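Local coordinates for protein folylpolyglutamate synthase (FolC) (Helicobacter pylori, PDB 6K8C) that probably catalyses the ATP-dependent addition of glutamate to dihydropteroate, giving dihydrofolate, and of further glutamates to reduced folates, giving folylpolyglutamates, at residues 275-280 against 302-307; 235-240 against 293-298; 282-287 against 383-388. All blocks are in the same frame, centred on the assembly; numbering follows the deposited sequence.

Contact 1: 275-280 against 302-307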
loop_
_atom_site.group_PDB
_atom_site.type_symbol
_atom_site.label_atom_id
_atom_site.label_comp_id
_atom_site.label_asym_id
_atom_site.label_seq_id
_atom_site.Cartn_x
_atom_site.Cartn_y
_atom_site.Cartn_z
ATOM N N CYS A 275 5.086 7.356 8.840
ATOM C CA CYS A 275 5.947 8.253 9.606
ATOM C C CYS A 275 5.673 9.717 9.257
ATOM O O CYS A 275 6.583 10.500 8.972
ATOM C CB CYS A 275 7.412 7.901 9.377
ATOM S SG CYS A 275 8.415 8.153 10.812
ATOM N N GLU A 276 4.398 10.086 9.276
ATOM C CA GLU A 276 3.945 11.375 8.773
ATOM C C GLU A 276 3.543 12.284 9.928
ATOM O O GLU A 276 2.713 11.907 10.760
ATOM C CB GLU A 276 2.770 11.199 7.815
ATOM C CG GLU A 276 2.245 12.514 7.243
ATOM C CD GLU A 276 1.813 12.383 5.800
ATOM O OE1 GLU A 276 0.919 13.143 5.377
ATOM O OE2 GLU A 276 2.370 11.521 5.087
ATOM N N LEU A 277 4.132 13.474 9.973
ATOM C CA LEU A 277 3.768 14.483 10.964
ATOM C C LEU A 277 2.554 15.234 10.443
ATOM O O LEU A 277 2.683 16.153 9.631
ATOM C CB LEU A 277 4.931 15.433 11.220
ATOM C CG LEU A 277 5.780 15.258 12.480
ATOM C CD1 LEU A 277 6.686 16.463 12.663
ATOM C CD2 LEU A 277 4.921 15.038 13.716
ATOM N N LEU A 278 1.362 14.834 10.893
ATOM C CA LEU A 278 0.151 15.559 10.516
ATOM C C LEU A 278 0.159 16.975 11.075
ATOM O O LEU A 278 -0.327 17.908 10.426
ATOM C CB LEU A 278 -1.085 14.804 11.006
ATOM C CG LEU A 278 -2.453 15.415 10.688
ATOM C CD1 LEU A 278 -2.744 15.330 9.200
ATOM C CD2 LEU A 278 -3.548 14.725 11.486
ATOM N N SER A 279 0.712 17.149 12.264
ATOM C CA SER A 279 0.769 18.441 12.929
ATOM C C SER A 279 2.016 18.435 13.790
ATOM O O SER A 279 2.707 17.410 13.882
ATOM C CB SER A 279 -0.496 18.687 13.760
ATOM O OG SER A 279 -0.500 17.888 14.926
ATOM N N PRO A 280 2.366 19.567 14.411
ATOM C CA PRO A 280 3.548 19.555 15.290
ATOM C C PRO A 280 3.493 18.495 16.382
ATOM O O PRO A 280 4.551 18.045 16.841
ATOM C CB PRO A 280 3.561 20.967 15.884
ATOM C CG PRO A 280 2.898 21.804 14.858
ATOM C CD PRO A 280 1.859 20.939 14.204
ATOM N N ARG A 302 13.733 11.089 17.972
ATOM C CA ARG A 302 14.287 12.228 17.248
ATOM C C ARG A 302 13.358 13.433 17.319
ATOM O O ARG A 302 13.791 14.554 17.611
ATOM C CB ARG A 302 14.550 11.844 15.790
ATOM C CG ARG A 302 14.977 13.015 14.914
ATOM C CD ARG A 302 15.187 12.599 13.465
ATOM N NE ARG A 302 13.929 12.323 12.775
ATOM C CZ ARG A 302 13.319 13.182 11.964
ATOM N NH1 ARG A 302 12.179 12.845 11.374
ATOM N NH2 ARG A 302 13.846 14.380 11.745
ATOM N N ILE A 303 12.067 13.216 17.069
ATOM C CA ILE A 303 11.149 14.328 16.852
ATOM C C ILE A 303 10.705 14.941 18.175
ATOM O O ILE A 303 10.732 16.166 18.342
ATOM C CB ILE A 303 9.951 13.858 16.008
ATOM C CG1 ILE A 303 10.427 13.456 14.610
ATOM C CG2 ILE A 303 8.883 14.948 15.930
ATOM C CD1 ILE A 303 9.311 13.055 13.668
ATOM N N PHE A 304 10.293 14.111 19.135
ATOM C CA PHE A 304 9.754 14.620 20.391
ATOM C C PHE A 304 10.727 14.536 21.560
ATOM O O PHE A 304 10.622 15.345 22.486
ATOM C CB PHE A 304 8.471 13.872 20.762
ATOM C CG PHE A 304 7.398 13.964 19.721
ATOM C CD1 PHE A 304 6.832 15.185 19.400
ATOM C CD2 PHE A 304 6.954 12.828 19.061
ATOM C CE1 PHE A 304 5.839 15.273 18.443
ATOM C CE2 PHE A 304 5.964 12.909 18.100
ATOM C CZ PHE A 304 5.405 14.135 17.791
ATOM N N ASN A 305 11.649 13.571 21.550
ATOM C CA ASN A 305 12.680 13.449 22.585
ATOM C C ASN A 305 12.062 13.382 23.981
ATOM O O ASN A 305 12.566 13.970 24.942
ATOM C CB ASN A 305 13.691 14.595 22.482
ATOM C CG ASN A 305 14.981 14.308 23.227
ATOM O OD1 ASN A 305 15.457 13.172 23.259
ATOM N ND2 ASN A 305 15.553 15.343 23.833
ATOM N N ALA A 306 10.953 12.654 24.089
ATOM C CA ALA A 306 10.238 12.471 25.346
ATOM C C ALA A 306 9.221 11.355 25.141
ATOM O O ALA A 306 8.957 10.933 24.012
ATOM C CB ALA A 306 9.550 13.760 25.804
ATOM N N LYS A 307 8.660 10.875 26.248
ATOM C CA LYS A 307 7.586 9.895 26.155
ATOM C C LYS A 307 6.313 10.578 25.674
ATOM O O LYS A 307 6.001 11.700 26.080
ATOM C CB LYS A 307 7.346 9.222 27.507
ATOM C CG LYS A 307 8.436 8.242 27.935
ATOM C CD LYS A 307 7.904 7.252 28.973
ATOM C CE LYS A 307 9.035 6.516 29.681
ATOM N NZ LYS A 307 8.521 5.638 30.772
#
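The ring of Phe304 meets the carbonyl oxygen of Pro280 at its edge, close to the ring plane, with Pro280 O 3.5 Å from Phe304 CE1. One face is covered from within its own segment: CG2 of the preceding Ile303 sits 3.8 Å above the plane, over the ring centre. The other branch of that isoleucine, CG1, lies 3.6 Å above the guanidinium plane of Arg302, toward its rim; Glu299 holds Arg302 NE. Leu277 comes in obliquely, its CD2 4.2 Å from Phe304 CZ, while its CD1 reaches Ile303 CG2 at 4.2 Å. With CG anti to the carbonyl carbon (chi1 -58°), the far end of the Phe304 ring comes near segment 275-280. No hydrogen bond crosses here; the contact is apolar except for the Pro280 carbonyl, and it lies at the surface.

Just beyond Phe304 the chain leaves helical geometry at Asn305, which has positive phi, and goes on to strand 308-312. Leu278 and Ser279 both face Ile282 in a classic beta bulge. Ile303 of helix 290-303 and the adjoining Phe304 lie against strand 276-279 and Pro280; that strand is an outermost one of the six-stranded sheet, with strand 282-285 next to it.

Contact 2: 235-240 against 293-298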
loop_
_atom_site.group_PDB
_atom_site.type_symbol
_atom_site.label_atom_id
_atom_site.label_comp_id
_atom_site.label_asym_id
_atom_site.label_seq_id
_atom_site.Cartn_x
_atom_site.Cartn_y
_atom_site.Cartn_z
ATOM N N HIS A 235 18.069 7.507 6.719
ATOM C CA HIS A 235 17.403 7.039 7.935
ATOM C C HIS A 235 16.016 6.473 7.626
ATOM O O HIS A 235 15.023 6.786 8.288
ATOM C CB HIS A 235 17.335 8.155 8.978
ATOM C CG HIS A 235 18.671 8.743 9.320
ATOM N ND1 HIS A 235 18.835 10.061 9.695
ATOM C CD2 HIS A 235 19.910 8.194 9.336
ATOM C CE1 HIS A 235 20.114 10.295 9.932
ATOM N NE2 HIS A 235 20.788 9.178 9.720
ATOM N N LEU A 236 15.954 5.627 6.597
ATOM C CA LEU A 236 14.710 5.008 6.144
ATOM C C LEU A 236 14.474 3.645 6.773
ATOM O O LEU A 236 14.038 2.722 6.081
ATOM C CB LEU A 236 14.707 4.905 4.620
ATOM C CG LEU A 236 14.681 6.203 3.812
ATOM C CD1 LEU A 236 14.960 5.934 2.342
ATOM C CD2 LEU A 236 13.353 6.927 3.983
ATOM N N ALA A 237 14.730 3.487 8.076
ATOM C CA ALA A 237 14.432 2.223 8.744
ATOM C C ALA A 237 12.949 1.884 8.712
ATOM O O ALA A 237 12.579 0.736 8.989
ATOM C CB ALA A 237 14.914 2.258 10.194
ATOM N N ARG A 238 12.094 2.858 8.383
ATOM C CA ARG A 238 10.664 2.592 8.290
ATOM C C ARG A 238 10.353 1.532 7.240
ATOM O O ARG A 238 9.359 0.805 7.364
ATOM C CB ARG A 238 9.916 3.895 7.980
ATOM C CG ARG A 238 8.424 3.733 7.726
ATOM C CD ARG A 238 7.750 3.165 8.955
ATOM N NE ARG A 238 6.317 2.934 8.781
ATOM C CZ ARG A 238 5.794 1.915 8.107
ATOM N NH1 ARG A 238 6.583 1.029 7.506
ATOM N NH2 ARG A 238 4.480 1.781 8.031
ATOM N N PHE A 239 11.194 1.405 6.219
ATOM C CA PHE A 239 10.942 0.495 5.110
ATOM C C PHE A 239 11.971 -0.630 5.104
ATOM O O PHE A 239 13.170 -0.381 5.251
ATOM C CB PHE A 239 10.966 1.251 3.784
ATOM C CG PHE A 239 10.055 2.441 3.758
ATOM C CD1 PHE A 239 8.684 2.277 3.666
ATOM C CD2 PHE A 239 10.569 3.724 3.840
ATOM C CE1 PHE A 239 7.835 3.375 3.642
ATOM C CE2 PHE A 239 9.725 4.827 3.822
ATOM C CZ PHE A 239 8.358 4.648 3.723
ATOM N N LEU A 240 11.490 -1.862 4.943
ATOM C CA LEU A 240 12.376 -3.018 4.866
ATOM C C LEU A 240 13.325 -2.884 3.684
ATOM O O LEU A 240 12.901 -2.595 2.561
ATOM C CB LEU A 240 11.562 -4.304 4.730
ATOM C CG LEU A 240 11.035 -4.977 5.996
ATOM C CD1 LEU A 240 10.114 -6.135 5.634
ATOM C CD2 LEU A 240 12.190 -5.453 6.868
ATOM N N ALA A 293 7.327 -0.542 14.093
ATOM C CA ALA A 293 7.267 -0.048 15.466
ATOM C C ALA A 293 8.642 0.389 15.951
ATOM O O ALA A 293 8.774 1.424 16.617
ATOM C CB ALA A 293 6.678 -1.117 16.382
ATOM N N LYS A 294 9.683 -0.379 15.614
ATOM C CA LYS A 294 11.039 0.022 15.972
ATOM C C LYS A 294 11.412 1.339 15.307
ATOM O O LYS A 294 12.007 2.217 15.941
ATOM C CB LYS A 294 12.031 -1.076 15.589
ATOM C CG LYS A 294 11.944 -2.319 16.455
ATOM C CD LYS A 294 12.904 -3.399 15.974
ATOM C CE LYS A 294 12.891 -4.602 16.903
ATOM N NZ LYS A 294 13.580 -5.780 16.302
ATOM N N ALA A 295 11.061 1.496 14.028
ATOM C CA ALA A 295 11.395 2.725 13.315
ATOM C C ALA A 295 10.637 3.919 13.880
ATOM O O ALA A 295 11.172 5.034 13.935
ATOM C CB ALA A 295 11.095 2.560 11.827
ATOM N N LEU A 296 9.387 3.714 14.298
ATOM C CA LEU A 296 8.629 4.825 14.861
ATOM C C LEU A 296 9.147 5.201 16.243
ATOM O O LEU A 296 9.171 6.385 16.601
ATOM C CB LEU A 296 7.147 4.472 14.911
ATOM C CG LEU A 296 6.516 4.515 13.519
ATOM C CD1 LEU A 296 5.322 3.610 13.464
ATOM C CD2 LEU A 296 6.127 5.938 13.148
ATOM N N LYS A 297 9.561 4.211 17.034
ATOM C CA LYS A 297 10.216 4.513 18.301
ATOM C C LYS A 297 11.416 5.426 18.081
ATOM O O LYS A 297 11.592 6.425 18.788
ATOM C CB LYS A 297 10.644 3.217 18.995
ATOM C CG LYS A 297 11.598 3.434 20.167
ATOM C CD LYS A 297 11.526 2.282 21.178
ATOM C CE LYS A 297 12.186 1.012 20.653
ATOM N NZ LYS A 297 12.196 -0.091 21.681
ATOM N N GLU A 298 12.247 5.100 17.087
ATOM C CA GLU A 298 13.416 5.924 16.795
ATOM C C GLU A 298 13.005 7.311 16.320
ATOM O O GLU A 298 13.627 8.313 16.692
ATOM C CB GLU A 298 14.295 5.239 15.747
ATOM C CG GLU A 298 15.109 4.063 16.273
ATOM C CD GLU A 298 15.615 4.282 17.687
ATOM O OE1 GLU A 298 15.257 3.482 18.582
ATOM O OE2 GLU A 298 16.375 5.251 17.903
#
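A type I beta turn, Leu236 to Phe239, in the loop between helices 225-234 and 241-254 presses its corner against helix 290-303. Ala237 and Arg238, the two central residues of the turn, both meet Ala295. The methyl of Ala295 does the touching from the helix side: its CB lies 3.6 Å from Arg238 CA and 3.7 Å from Ala237 O, so it rests mainly on the backbone of the turn. Ala237 adds its own methyl, with CB 4.2 Å from Ala295 CB. Ala295 offers only a methyl and the arginine chain leads off past it, so Arg238 CA and Ala295 CA lie 5.1 Å apart.

The turn is closed by the bond from Phe239 N to Leu236 O, at 3.1 Å. It follows directly on a Schellman motif, in which His235, the first residue past helix 225-234, has positive phi. Arg238 carries its CG anti to the backbone N (chi1 174°) and lays that carbon 4.0 Å above the Phe239 ring, over its centre. Its guanidinium then runs on to a salt bridge from NE to Asp285, while NH1 makes a weak hydrogen bond to a bound citrate, probably from the crystallisation liquor. The buried Leu296, beside Ala295, packs on Leu374 and Tyr376 of strand 373-376.

This is a contact between the P-loop NTPase-like middle part and the glutamate ligase part of a Mur ligase-type enzyme, consistent with the family's architecture, in which these two domains face each other across the active-site cleft.

Contact 3: 282-287 against 383-388; sequences ILIDVG and NAFYKR
Phe385 directs its CB from helix 379-390 toward strand 282-285, and with CG anti to the backbone N (chi1 169°) the ring continues across to two isoleucines. Following it outward, CD2 is the first ring atom to touch the strand, 4.0 Å from Ile284 CD1. CE2 comes next and lies between the two residues, 4.0 Å from Ile282 CG2 and 4.2 Å from Ile284 CD1. At the tip, CZ meets both branches of Ile282, with CD1 at 3.9 Å and CG2 at 4.1 Å. The Ile282 CD1 methyl lies at the ring's edge, near its plane, whereas that of Ile284 approaches obliquely. Ile282 and Ile284, alternate residues of the strand, both lie against the CD2-CE2-CZ side of the ring by contacts that are wholly apolar and buried.

Further along the same segment, Asp285 OD1 accepts from Gly287 N at 2.7 Å (N-H...O angle 150°), an Asx turn; the donor meets the anti side of the oxygen, 25° out of the carboxylate plane. OD2 is shared by the backbone N of Cys275 and the guanidinium of Arg238.

Strand 282-285 runs between 276-279, antiparallel to it, and 373-376, parallel to it. Helix 379-390 covers the face bearing Ile282 and Ile284; Leu283 and Asp285 pack instead on helix 290-303, on the opposite face.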
loop_
_atom_site.group_PDB
_atom_site.type_symbol
_atom_site.label_atom_id
_atom_site.label_comp_id
_atom_site.label_asym_id
_atom_site.label_seq_id
_atom_site.Cartn_x
_atom_site.Cartn_y
_atom_site.Cartn_z
ATOM N N ILE A 282 1.287 15.543 16.274
ATOM C CA ILE A 282 0.636 14.300 15.868
ATOM C C ILE A 282 1.476 13.633 14.784
ATOM O O ILE A 282 1.630 14.178 13.682
ATOM C CB ILE A 282 -0.803 14.520 15.386
ATOM C CG1 ILE A 282 -1.658 15.123 16.503
ATOM C CG2 ILE A 282 -1.426 13.199 14.946
ATOM C CD1 ILE A 282 -3.026 15.561 16.028
ATOM N N LEU A 283 2.023 12.464 15.100
ATOM C CA LEU A 283 2.673 11.587 14.142
ATOM C C LEU A 283 1.699 10.471 13.778
ATOM O O LEU A 283 1.031 9.912 14.653
ATOM C CB LEU A 283 3.967 11.019 14.745
ATOM C CG LEU A 283 4.893 10.115 13.927
ATOM C CD1 LEU A 283 5.549 10.886 12.785
ATOM C CD2 LEU A 283 5.945 9.517 14.847
ATOM N N ILE A 284 1.603 10.159 12.484
ATOM C CA ILE A 284 0.629 9.199 11.975
ATOM C C ILE A 284 1.354 8.134 11.160
ATOM O O ILE A 284 2.230 8.452 10.348
ATOM C CB ILE A 284 -0.454 9.887 11.114
ATOM C CG1 ILE A 284 -1.383 10.724 11.991
ATOM C CG2 ILE A 284 -1.262 8.855 10.344
ATOM C CD1 ILE A 284 -2.692 11.091 11.310
ATOM N N ASP A 285 0.976 6.873 11.362
ATOM C CA ASP A 285 1.571 5.782 10.601
ATOM C C ASP A 285 0.567 4.647 10.488
ATOM O O ASP A 285 -0.019 4.229 11.490
ATOM C CB ASP A 285 2.869 5.293 11.253
ATOM C CG ASP A 285 3.653 4.362 10.349
ATOM O OD1 ASP A 285 3.248 3.188 10.219
ATOM O OD2 ASP A 285 4.662 4.809 9.765
ATOM N N VAL A 286 0.376 4.150 9.258
ATOM C CA VAL A 286 -0.621 3.117 8.998
ATOM C C VAL A 286 -0.095 1.708 9.237
ATOM O O VAL A 286 -0.822 0.739 8.982
ATOM C CB VAL A 286 -1.144 3.213 7.553
ATOM C CG1 VAL A 286 -1.855 4.540 7.341
ATOM C CG2 VAL A 286 0.008 3.054 6.565
ATOM N N GLY A 287 1.135 1.559 9.715
ATOM C CA GLY A 287 1.715 0.237 9.850
ATOM C C GLY A 287 1.238 -0.516 11.081
ATOM O O GLY A 287 0.529 0.004 11.941
ATOM N N ASN A 383 -7.171 6.543 9.290
ATOM C CA ASN A 383 -8.240 7.248 8.587
ATOM C C ASN A 383 -9.392 7.587 9.527
ATOM O O ASN A 383 -9.988 8.665 9.420
ATOM C CB ASN A 383 -8.730 6.415 7.403
ATOM C CG ASN A 383 -9.952 7.014 6.741
ATOM O OD1 ASN A 383 -11.081 6.612 7.018
ATOM N ND2 ASN A 383 -9.734 7.993 5.869
ATOM N N ALA A 384 -9.706 6.689 10.465
ATOM C CA ALA A 384 -10.767 6.970 11.429
ATOM C C ALA A 384 -10.355 8.067 12.402
ATOM O O ALA A 384 -11.183 8.901 12.789
ATOM C CB ALA A 384 -11.152 5.696 12.183
ATOM N N PHE A 385 -9.086 8.084 12.818
ATOM C CA PHE A 385 -8.600 9.205 13.615
ATOM C C PHE A 385 -8.722 10.511 12.845
ATOM O O PHE A 385 -9.135 11.537 13.395
ATOM C CB PHE A 385 -7.142 9.000 14.025
ATOM C CG PHE A 385 -6.524 10.233 14.616
ATOM C CD1 PHE A 385 -6.728 10.548 15.947
ATOM C CD2 PHE A 385 -5.786 11.107 13.830
ATOM C CE1 PHE A 385 -6.181 11.690 16.497
ATOM C CE2 PHE A 385 -5.241 12.252 14.373
ATOM C CZ PHE A 385 -5.436 12.545 15.707
ATOM N N TYR A 386 -8.321 10.495 11.573
ATOM C CA TYR A 386 -8.280 11.722 10.786
ATOM C C TYR A 386 -9.667 12.335 10.641
ATOM O O TYR A 386 -9.814 13.563 10.642
ATOM C CB TYR A 386 -7.677 11.438 9.412
ATOM C CG TYR A 386 -7.593 12.658 8.530
ATOM C CD1 TYR A 386 -6.845 13.764 8.915
ATOM C CD2 TYR A 386 -8.259 12.706 7.313
ATOM C CE1 TYR A 386 -6.761 14.883 8.111
ATOM C CE2 TYR A 386 -8.182 13.824 6.501
ATOM C CZ TYR A 386 -7.432 14.910 6.905
ATOM O OH TYR A 386 -7.351 16.028 6.104
ATOM N N LYS A 387 -10.695 11.496 10.511
ATOM C CA LYS A 387 -12.056 12.009 10.389
ATOM C C LYS A 387 -12.504 12.679 11.683
ATOM O O LYS A 387 -13.064 13.781 11.660
ATOM C CB LYS A 387 -13.009 10.880 10.002
ATOM C CG LYS A 387 -13.046 10.595 8.507
ATOM C CD LYS A 387 -12.968 9.103 8.231
ATOM C CE LYS A 387 -13.928 8.686 7.131
ATOM N NZ LYS A 387 -14.381 7.276 7.299
ATOM N N ARG A 388 -12.253 12.032 12.824
ATOM C CA ARG A 388 -12.606 12.627 14.108
ATOM C C ARG A 388 -11.785 13.881 14.372
ATOM O O ARG A 388 -12.299 14.865 14.921
ATOM C CB ARG A 388 -12.412 11.602 15.226
ATOM C CG ARG A 388 -13.226 10.328 15.026
ATOM C CD ARG A 388 -13.032 9.320 16.152
ATOM N NE ARG A 388 -13.125 9.928 17.476
ATOM C CZ ARG A 388 -12.992 9.256 18.615
ATOM N NH1 ARG A 388 -13.091 9.889 19.777
ATOM N NH2 ARG A 388 -12.764 7.949 18.593
#

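In the fold
Contacts 1 and 2 both use helix 290-303, one at its C-terminal end and one nearer its start; their centres are about 13 Å apart, and they touch where Cys275 SG packs 3.9 Å from Leu296 CD2. Contact 3 lies across the sheet. It joins contact 1 through the hairpin of strands 276-279 and 282-285, with Glu276 O 2.7 Å from Ile284 N, a probable hydrogen bond. Contacts 2 and 3 have centres about 17 Å apart, yet Arg238 NE and Asp285 OD2 come within 2.7 Å. That salt bridge ties the turn at 236-239 to segment 282-287, and the citrate about 3 Å from the Arg238 side chain may mark a pocket there.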